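Putative isocitrate dehydrogenase, NAD-dependent (Methylococcus capsulatus, PDB 6LKY) probably oxidises isocitrate with NAD as the electron acceptor and a magnesium ion as cofactor. Local coordinates at residues M1-G13 against V29-A41. The protein carries 1 engineered substitution. Residues are numbered along the deposited sequence; the frame is centred on the assembly and turned at random. Where two conformers were deposited one is given.
Sequences MHKITLIPGDGIG and VQVQWDTQSAGMA. With NAD (nicotinamide-adenine-dinucleotide), chain C.
Asp-10 receives the start of helix 39-46 with both carboxylate oxygens: Met-40 N gives its hydrogen to OD2 at 2.9 Å and Ala-41 N to OD1 at 2.9 Å, each on the syn side and a little out of the carboxylate plane. CG lies beside the backbone N (chi1 -64°), which turns the carboxylate toward that helix end, where the amides of the first turn and the helix dipole would suit a negative charge. OD2 also accepts from Thr-70 N, and with an alanine here the amides of Met-40, Ala-41 and Thr-70 are likely to lose the carboxylate that gathers them. Gly-39 suits its place because a CB there would clash with OD2.

Upstream, strands 2-7 and 31-35 run parallel, joined by six backbone hydrogen bonds, from His-2 N to Gln-30 O at one end to Gln-36 N to Leu-6 O at the other. On the face beneath helix 13-26, the Trp-33 indole lies alongside Ile-4, whose CG2 comes 3.6 Å from CZ3. Leu-6, its CG anti to the backbone N (chi1 179°), brings CD1 to 4.0 Å from Trp-33 CE3, while Val-31 CG1 sits over the centre of one indole face. These are bulky apolar groups fit for a helix-covered face, and Trp-33 NE1 is satisfied by Glu-25. On the other face the extended Lys-3 runs beside Gln-32, its NZ 4.2 Å from Asp-34 OD2, too far for a salt bridge; that oxygen bonds Ser-57 instead.

Strand 2-7, helix 13-26 and strand 31-35 form a beta-alpha-beta crossover at the sheet's edge, and the loop following its first strand brings Ile-12 to the NAD adenine, within the fold of isocitrate and isopropylmalate dehydrogenases.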
ATOM      1  N   MET A   1      14.720   1.004  38.976  0.53 55.62           N
ATOM      2  CA  MET A   1      15.509   0.091  38.157  0.53 56.82           C
ATOM      3  C   MET A   1      15.776   0.666  36.761  0.53 57.06           C
ATOM      4  O   MET A   1      16.900   0.590  36.268  0.53 58.19           O
ATOM      5  CB  MET A   1      14.811  -1.273  38.041  0.53 53.52           C
ATOM      6  CG  MET A   1      15.161  -2.255  39.152  0.53 60.06           C
ATOM      7  SD  MET A   1      14.258  -3.822  39.083  0.53 65.33           S
ATOM      8  CE  MET A   1      15.579  -4.988  38.771  0.53 59.76           C
ATOM      9  N   HIS A   2      14.753   1.253  36.134  1.00 50.91           N
ATOM     10  CA  HIS A   2      14.813   1.654  34.727  1.00 51.14           C
ATOM     11  C   HIS A   2      14.507   3.135  34.563  1.00 41.72           C
ATOM     12  O   HIS A   2      13.420   3.591  34.937  1.00 44.69           O
ATOM     13  CB  HIS A   2      13.831   0.845  33.886  1.00 47.39           C
ATOM     14  CG  HIS A   2      14.091  -0.624  33.890  1.00 53.06           C
ATOM     15  ND1 HIS A   2      15.152  -1.193  33.217  1.00 56.31           N
ATOM     16  CD2 HIS A   2      13.409  -1.646  34.456  1.00 49.42           C
ATOM     17  CE1 HIS A   2      15.119  -2.504  33.380  1.00 57.62           C
ATOM     18  NE2 HIS A   2      14.068  -2.805  34.125  1.00 58.11           N
ATOM     19  N   LYS A   3      15.443   3.874  33.965  1.00 34.79           N
ATOM     20  CA  LYS A   3      15.240   5.273  33.612  1.00 41.33           C
ATOM     21  C   LYS A   3      14.948   5.381  32.114  1.00 45.39           C
ATOM     22  O   LYS A   3      15.794   5.023  31.286  1.00 41.15           O
ATOM     23  CB  LYS A   3      16.460   6.114  33.983  1.00 37.72           C
ATOM     24  CG  LYS A   3      16.228   7.598  33.774  1.00 47.44           C
ATOM     25  CD  LYS A   3      17.376   8.430  34.312  1.00 53.08           C
ATOM     26  CE  LYS A   3      17.043   9.898  34.205  1.00 43.89           C
ATOM     27  NZ  LYS A   3      18.216  10.748  34.530  1.00 50.84           N
ATOM     28  N   ILE A   4      13.778   5.927  31.773  1.00 42.85           N
ATOM     29  CA  ILE A   4      13.235   5.871  30.418  1.00 40.61           C
ATOM     30  C   ILE A   4      12.779   7.258  29.988  1.00 37.94           C
ATOM     31  O   ILE A   4      11.994   7.903  30.697  1.00 34.23           O
ATOM     32  CB  ILE A   4      12.056   4.887  30.342  1.00 37.96           C
ATOM     33  CG1 ILE A   4      12.554   3.455  30.540  1.00 35.75           C
ATOM     34  CG2 ILE A   4      11.267   5.078  29.036  1.00 35.53           C
ATOM     35  CD1 ILE A   4      11.458   2.445  30.573  1.00 24.99           C
ATOM     36  N   THR A   5      13.245   7.710  28.816  1.00 35.56           N
ATOM     37  CA  THR A   5      12.787   8.996  28.294  1.00 32.10           C
ATOM     38  C   THR A   5      11.332   8.876  27.857  1.00 34.38           C
ATOM     39  O   THR A   5      10.953   7.894  27.218  1.00 32.79           O
ATOM     40  CB  THR A   5      13.664   9.450  27.125  1.00 36.50           C
ATOM     41  OG1 THR A   5      15.011   9.635  27.578  1.00 31.38           O
ATOM     42  CG2 THR A   5      13.142  10.765  26.528  1.00 26.12           C
ATOM     43  N   LEU A   6      10.508   9.851  28.247  1.00 31.27           N
ATOM     44  CA  LEU A   6       9.065   9.801  28.034  1.00 31.85           C
ATOM     45  C   LEU A   6       8.630  11.031  27.250  1.00 32.11           C
ATOM     46  O   LEU A   6       8.855  12.165  27.693  1.00 34.84           O
ATOM     47  CB  LEU A   6       8.321   9.731  29.370  1.00 35.60           C
ATOM     48  CG  LEU A   6       6.792   9.703  29.333  1.00 35.86           C
ATOM     49  CD1 LEU A   6       6.320   8.395  28.717  1.00 33.09           C
ATOM     50  CD2 LEU A   6       6.196   9.884  30.739  1.00 35.74           C
ATOM     51  N   ILE A   7       7.993  10.812  26.109  1.00 31.25           N
ATOM     52  CA  ILE A   7       7.560  11.891  25.232  1.00 32.38           C
ATOM     53  C   ILE A   7       6.052  11.785  25.046  1.00 29.44           C
ATOM     54  O   ILE A   7       5.562  10.924  24.317  1.00 29.63           O
ATOM     55  CB  ILE A   7       8.287  11.845  23.877  1.00 34.05           C
ATOM     56  CG1 ILE A   7       9.809  11.939  24.079  1.00 31.81           C
ATOM     57  CG2 ILE A   7       7.731  12.933  22.963  1.00 26.91           C
ATOM     58  CD1 ILE A   7      10.630  11.794  22.789  1.00 27.75           C
ATOM     59  N   PRO A   8       5.280  12.650  25.705  1.00 30.34           N
ATOM     60  CA  PRO A   8       3.810  12.550  25.594  1.00 32.59           C
ATOM     61  C   PRO A   8       3.279  12.766  24.187  1.00 29.39           C
ATOM     62  O   PRO A   8       2.269  12.155  23.814  1.00 30.73           O
ATOM     63  CB  PRO A   8       3.322  13.645  26.555  1.00 30.52           C
ATOM     64  CG  PRO A   8       4.489  13.840  27.513  1.00 36.34           C
ATOM     65  CD  PRO A   8       5.694  13.696  26.653  1.00 30.91           C
ATOM     66  N   GLY A   9       3.900  13.655  23.411  1.00 25.24           N
ATOM     67  CA  GLY A   9       3.532  13.812  22.012  1.00 27.00           C
ATOM     68  C   GLY A   9       2.365  14.755  21.762  1.00 26.89           C
ATOM     69  O   GLY A   9       2.071  15.656  22.553  1.00 28.06           O
ATOM     70  N   ASP A  10       1.682  14.521  20.640  1.00 25.31           N
ATOM     71  CA  ASP A  10       0.732  15.460  20.062  1.00 23.74           C
ATOM     72  C   ASP A  10      -0.658  14.844  19.971  1.00 28.22           C
ATOM     73  O   ASP A  10      -0.820  13.621  19.920  1.00 26.56           O
ATOM     74  CB  ASP A  10       1.197  15.903  18.665  1.00 24.51           C
ATOM     75  CG  ASP A  10       2.500  16.680  18.712  1.00 29.53           C
ATOM     76  OD1 ASP A  10       2.712  17.408  19.707  1.00 26.97           O
ATOM     77  OD2 ASP A  10       3.315  16.555  17.767  1.00 26.37           O
ATOM     78  N   GLY A  11      -1.666  15.716  19.911  1.00 23.87           N
ATOM     79  CA  GLY A  11      -3.031  15.259  19.693  1.00 24.78           C
ATOM     80  C   GLY A  11      -3.471  14.313  20.797  1.00 28.73           C
ATOM     81  O   GLY A  11      -3.470  14.665  21.985  1.00 25.82           O
ATOM     82  N   ILE A  12      -3.854  13.092  20.413  1.00 28.31           N
ATOM     83  CA  ILE A  12      -4.260  12.084  21.391  1.00 26.65           C
ATOM     84  C   ILE A  12      -3.088  11.528  22.187  1.00 30.69           C
ATOM     85  O   ILE A  12      -3.305  10.758  23.133  1.00 26.77           O
ATOM     86  CB  ILE A  12      -5.029  10.935  20.703  1.00 26.55           C
ATOM     87  CG1 ILE A  12      -4.172  10.299  19.606  1.00 26.15           C
ATOM     88  CG2 ILE A  12      -6.368  11.449  20.148  1.00 22.96           C
ATOM     89  CD1 ILE A  12      -4.673   8.941  19.157  1.00 27.29           C
ATOM     90  N   GLY A  13      -1.856  11.893  21.830  1.00 24.32           N
ATOM     91  CA  GLY A  13      -0.669  11.378  22.477  1.00 29.96           C
ATOM     92  C   GLY A  13      -0.712  11.395  24.000  1.00 35.61           C
ATOM     93  O   GLY A  13      -0.619  10.346  24.649  1.00 31.74           O
ATOM     94  N   VAL A  29       6.660  -2.945  37.742  1.00 58.77           N
ATOM     95  CA  VAL A  29       7.983  -2.610  37.230  1.00 50.96           C
ATOM     96  C   VAL A  29       8.371  -1.205  37.672  1.00 48.01           C
ATOM     97  O   VAL A  29       7.540  -0.288  37.716  1.00 54.03           O
ATOM     98  CB  VAL A  29       8.023  -2.759  35.700  1.00 47.98           C
ATOM     99  CG1 VAL A  29       9.441  -2.598  35.192  1.00 48.76           C
ATOM    100  CG2 VAL A  29       7.512  -4.132  35.314  1.00 49.57           C
ATOM    101  N   GLN A  30       9.643  -1.037  38.010  1.00 46.07           N
ATOM    102  CA  GLN A  30      10.164   0.216  38.539  1.00 56.69           C
ATOM    103  C   GLN A  30      10.700   1.077  37.402  1.00 50.62           C
ATOM    104  O   GLN A  30      11.691   0.711  36.759  1.00 47.31           O
ATOM    105  CB  GLN A  30      11.269  -0.062  39.556  1.00 55.93           C
ATOM    106  CG  GLN A  30      10.910  -1.136  40.570  1.00 69.43           C
ATOM    107  CD  GLN A  30      10.028  -0.607  41.682  1.00 79.71           C
ATOM    108  OE1 GLN A  30      10.498   0.090  42.583  1.00 91.68           O
ATOM    109  NE2 GLN A  30       8.738  -0.933  41.625  1.00 67.76           N
ATOM    110  N   VAL A  31      10.071   2.229  37.177  1.00 42.45           N
ATOM    111  CA  VAL A  31      10.463   3.139  36.107  1.00 48.01           C
ATOM    112  C   VAL A  31      10.665   4.535  36.675  1.00 37.99           C
ATOM    113  O   VAL A  31       9.744   5.105  37.272  1.00 40.09           O
ATOM    114  CB  VAL A  31       9.424   3.189  34.975  1.00 48.20           C
ATOM    115  CG1 VAL A  31       9.969   4.018  33.820  1.00 38.03           C
ATOM    116  CG2 VAL A  31       9.037   1.787  34.522  1.00 37.30           C
ATOM    117  N   GLN A  32      11.848   5.100  36.452  1.00 34.77           N
ATOM    118  CA  GLN A  32      12.060   6.539  36.581  1.00 38.15           C
ATOM    119  C   GLN A  32      11.805   7.174  35.211  1.00 36.49           C
ATOM    120  O   GLN A  32      12.634   7.066  34.304  1.00 39.64           O
ATOM    121  CB  GLN A  32      13.470   6.824  37.086  1.00 37.19           C
ATOM    122  CG  GLN A  32      13.720   8.289  37.453  1.00 41.07           C
ATOM    123  CD  GLN A  32      15.195   8.595  37.659  1.00 51.91           C
ATOM    124  OE1 GLN A  32      15.984   7.707  37.983  1.00 54.85           O
ATOM    125  NE2 GLN A  32      15.575   9.853  37.456  1.00 55.95           N
ATOM    126  N   TRP A  33      10.656   7.830  35.043  1.00 38.71           N
ATOM    127  CA  TRP A  33      10.350   8.503  33.781  1.00 44.75           C
ATOM    128  C   TRP A  33      11.093   9.832  33.665  1.00 45.64           C
ATOM    129  O   TRP A  33      11.058  10.663  34.580  1.00 49.12           O
ATOM    130  CB  TRP A  33       8.851   8.752  33.638  1.00 33.72           C
ATOM    131  CG  TRP A  33       8.016   7.540  33.701  1.00 37.95           C
ATOM    132  CD1 TRP A  33       7.224   7.150  34.741  1.00 45.14           C
ATOM    133  CD2 TRP A  33       7.861   6.546  32.682  1.00 44.68           C
ATOM    134  NE1 TRP A  33       6.588   5.973  34.437  1.00 45.42           N
ATOM    135  CE2 TRP A  33       6.962   5.576  33.180  1.00 43.82           C
ATOM    136  CE3 TRP A  33       8.402   6.374  31.399  1.00 39.21           C
ATOM    137  CZ2 TRP A  33       6.591   4.448  32.444  1.00 44.51           C
ATOM    138  CZ3 TRP A  33       8.029   5.252  30.665  1.00 37.95           C
ATOM    139  CH2 TRP A  33       7.133   4.302  31.192  1.00 40.11           C
ATOM    140  N   ASP A  34      11.731  10.042  32.521  1.00 37.00           N
ATOM    141  CA  ASP A  34      12.441  11.276  32.190  1.00 32.19           C
ATOM    142  C   ASP A  34      11.627  11.989  31.107  1.00 41.71           C
ATOM    143  O   ASP A  34      11.808  11.745  29.913  1.00 37.31           O
ATOM    144  CB  ASP A  34      13.852  10.946  31.732  1.00 38.21           C
ATOM    145  CG  ASP A  34      14.699  12.170  31.507  1.00 39.15           C
ATOM    146  OD1 ASP A  34      14.172  13.300  31.633  1.00 41.96           O
ATOM    147  OD2 ASP A  34      15.896  11.991  31.195  1.00 41.23           O
ATOM    148  N   THR A  35      10.714  12.857  31.535  1.00 33.62           N
ATOM    149  CA  THR A  35       9.765  13.479  30.622  1.00 33.71           C
ATOM    150  C   THR A  35      10.440  14.549  29.771  1.00 37.72           C
ATOM    151  O   THR A  35      11.091  15.461  30.296  1.00 39.86           O
ATOM    152  CB  THR A  35       8.601  14.080  31.405  1.00 33.07           C
ATOM    153  OG1 THR A  35       7.882  13.020  32.040  1.00 42.52           O
ATOM    154  CG2 THR A  35       7.647  14.829  30.471  1.00 35.07           C
ATOM    155  N   GLN A  36      10.269  14.435  28.451  1.00 34.03           N
ATOM    156  CA  GLN A  36      10.846  15.356  27.480  1.00 32.78           C
ATOM    157  C   GLN A  36       9.793  15.696  26.434  1.00 27.67           C
ATOM    158  O   GLN A  36       8.799  14.985  26.280  1.00 41.02           O
ATOM    159  CB  GLN A  36      12.084  14.751  26.809  1.00 29.78           C
ATOM    160  CG  GLN A  36      13.160  14.337  27.757  1.00 30.40           C
ATOM    161  CD  GLN A  36      13.874  15.522  28.358  1.00 39.73           C
ATOM    162  OE1 GLN A  36      13.762  16.644  27.861  1.00 32.41           O
ATOM    163  NE2 GLN A  36      14.617  15.279  29.435  1.00 33.64           N
ATOM    164  N   SER A  37      10.034  16.765  25.682  1.00 32.71           N
ATOM    165  CA  SER A  37       9.066  17.286  24.722  1.00 32.94           C
ATOM    166  C   SER A  37       9.575  17.133  23.288  1.00 33.42           C
ATOM    167  O   SER A  37      10.768  17.312  23.023  1.00 27.28           O
ATOM    168  CB  SER A  37       8.778  18.757  25.026  1.00 29.54           C
ATOM    169  OG  SER A  37       7.876  19.321  24.105  1.00 42.11           O
ATOM    170  N   ALA A  38       8.659  16.861  22.355  1.00 25.03           N
ATOM    171  CA  ALA A  38       9.020  16.731  20.945  1.00 26.54           C
ATOM    172  C   ALA A  38       7.792  17.006  20.093  1.00 27.16           C
ATOM    173  O   ALA A  38       6.660  16.988  20.583  1.00 27.76           O
ATOM    174  CB  ALA A  38       9.586  15.332  20.635  1.00 21.86           C
ATOM    175  N   GLY A  39       8.029  17.249  18.798  1.00 25.35           N
ATOM    176  CA  GLY A  39       6.935  17.453  17.864  1.00 19.97           C
ATOM    177  C   GLY A  39       6.290  18.820  18.035  1.00 21.58           C
ATOM    178  O   GLY A  39       6.921  19.782  18.481  1.00 22.78           O
ATOM    179  N   MET A  40       5.001  18.894  17.689  1.00 24.58           N
ATOM    180  CA  MET A  40       4.303  20.179  17.697  1.00 29.41           C
ATOM    181  C   MET A  40       4.247  20.766  19.103  1.00 31.68           C
ATOM    182  O   MET A  40       4.419  21.981  19.287  1.00 30.35           O
ATOM    183  CB  MET A  40       2.892  20.016  17.121  1.00 27.93           C
ATOM    184  CG  MET A  40       2.199  21.320  16.691  1.00 35.67           C
ATOM    185  SD  MET A  40       3.087  22.302  15.437  1.00 48.29           S
ATOM    186  CE  MET A  40       2.819  21.316  13.956  1.00 42.60           C
ATOM    187  N   ALA A  41       4.071  19.911  20.112  1.00 27.01           N
ATOM    188  CA  ALA A  41       4.090  20.398  21.484  1.00 29.48           C
ATOM    189  C   ALA A  41       5.378  21.158  21.759  1.00 28.88           C
ATOM    190  O   ALA A  41       5.342  22.283  22.282  1.00 29.88           O
ATOM    191  CB  ALA A  41       3.915  19.229  22.462  1.00 24.37           C
TER
HETATM  192  PA  NAD C 501      -3.663   9.129  12.174  1.00 28.31           P
HETATM  193  O1A NAD C 501      -3.342  10.232  13.152  1.00 26.13           O
HETATM  194  O2A NAD C 501      -3.049   7.833  12.607  1.00 28.02           O
HETATM  195  O5B NAD C 501      -5.250   9.029  11.998  1.00 27.75           O
HETATM  196  C5B NAD C 501      -5.774   8.109  11.044  1.00 29.52           C
HETATM  197  C4B NAD C 501      -7.160   7.682  11.485  1.00 34.17           C
HETATM  198  O4B NAD C 501      -6.987   6.737  12.560  1.00 29.16           O
HETATM  199  C3B NAD C 501      -7.930   8.885  12.016  1.00 27.47           C
HETATM  200  O3B NAD C 501      -9.287   8.834  11.601  1.00 35.01           O
HETATM  201  C2B NAD C 501      -7.820   8.729  13.525  1.00 32.21           C
HETATM  202  O2B NAD C 501      -8.919   9.293  14.257  1.00 34.14           O
HETATM  203  C1B NAD C 501      -7.660   7.228  13.718  1.00 25.05           C
HETATM  204  N9A NAD C 501      -6.876   7.112  14.939  1.00 29.08           N
HETATM  205  C8A NAD C 501      -5.443   6.771  14.858  1.00 28.48           C
HETATM  206  N7A NAD C 501      -5.190   6.559  16.295  1.00 25.48           N
HETATM  207  C5A NAD C 501      -6.256   5.642  16.683  1.00 32.06           C
HETATM  208  C6A NAD C 501      -6.620   5.806  18.148  1.00 25.57           C
HETATM  209  N6A NAD C 501      -5.549   5.222  18.972  1.00 25.00           N
HETATM  210  N1A NAD C 501      -7.872   5.069  18.375  1.00 28.51           N
HETATM  211  C2A NAD C 501      -9.029   5.588  17.619  1.00 30.51           C
HETATM  212  N3A NAD C 501      -8.621   6.575  16.615  1.00 33.03           N
HETATM  213  C4A NAD C 501      -7.438   6.132  15.883  1.00 32.69           C
HETATM  214  O3  NAD C 501      -3.051   9.450  10.725  1.00 25.92           O
HETATM  215  PN  NAD C 501      -3.137  10.841   9.948  1.00 22.18           P
HETATM  216  O1N NAD C 501      -4.398  11.604  10.203  1.00 21.93           O
HETATM  217  O2N NAD C 501      -2.962  10.491   8.479  1.00 26.91           O
HETATM  218  O5D NAD C 501      -1.892  11.722  10.455  1.00 23.39           O
HETATM  219  C5D NAD C 501      -2.038  12.615  11.572  1.00 22.79           C
HETATM  220  C4D NAD C 501      -0.662  13.077  12.031  1.00 24.53           C
HETATM  221  O4D NAD C 501       0.040  12.029  12.722  1.00 23.45           O
HETATM  222  C3D NAD C 501       0.205  13.505  10.845  1.00 24.28           C
HETATM  223  O3D NAD C 501       0.807  14.752  11.180  1.00 22.16           O
HETATM  224  C2D NAD C 501       1.253  12.410  10.765  1.00 22.63           C
HETATM  225  O2D NAD C 501       2.522  12.853  10.288  1.00 21.40           O
HETATM  226  C1D NAD C 501       1.383  11.951  12.211  1.00 25.10           C
HETATM  227  N1N NAD C 501       2.023  10.612  12.227  1.00 26.09           N
HETATM  228  C2N NAD C 501       2.564  10.233  13.525  1.00 24.77           C
HETATM  229  C3N NAD C 501       3.352   8.964  13.292  1.00 29.98           C
HETATM  230  C7N NAD C 501       4.356   8.653  14.407  1.00 28.19           C
HETATM  231  O7N NAD C 501       4.452   7.258  14.667  1.00 38.03           O
HETATM  232  N7N NAD C 501       4.080   9.436  15.609  1.00 17.60           N
HETATM  233  C4N NAD C 501       2.496   7.778  12.876  1.00 24.63           C
HETATM  234  C5N NAD C 501       1.524   8.132  11.768  1.00 24.98           C
HETATM  235  C6N NAD C 501       1.141   9.605  11.595  1.00 24.58           C
HETATM  236  O   HOH W   1       6.006  15.904  23.536  1.00 36.73           O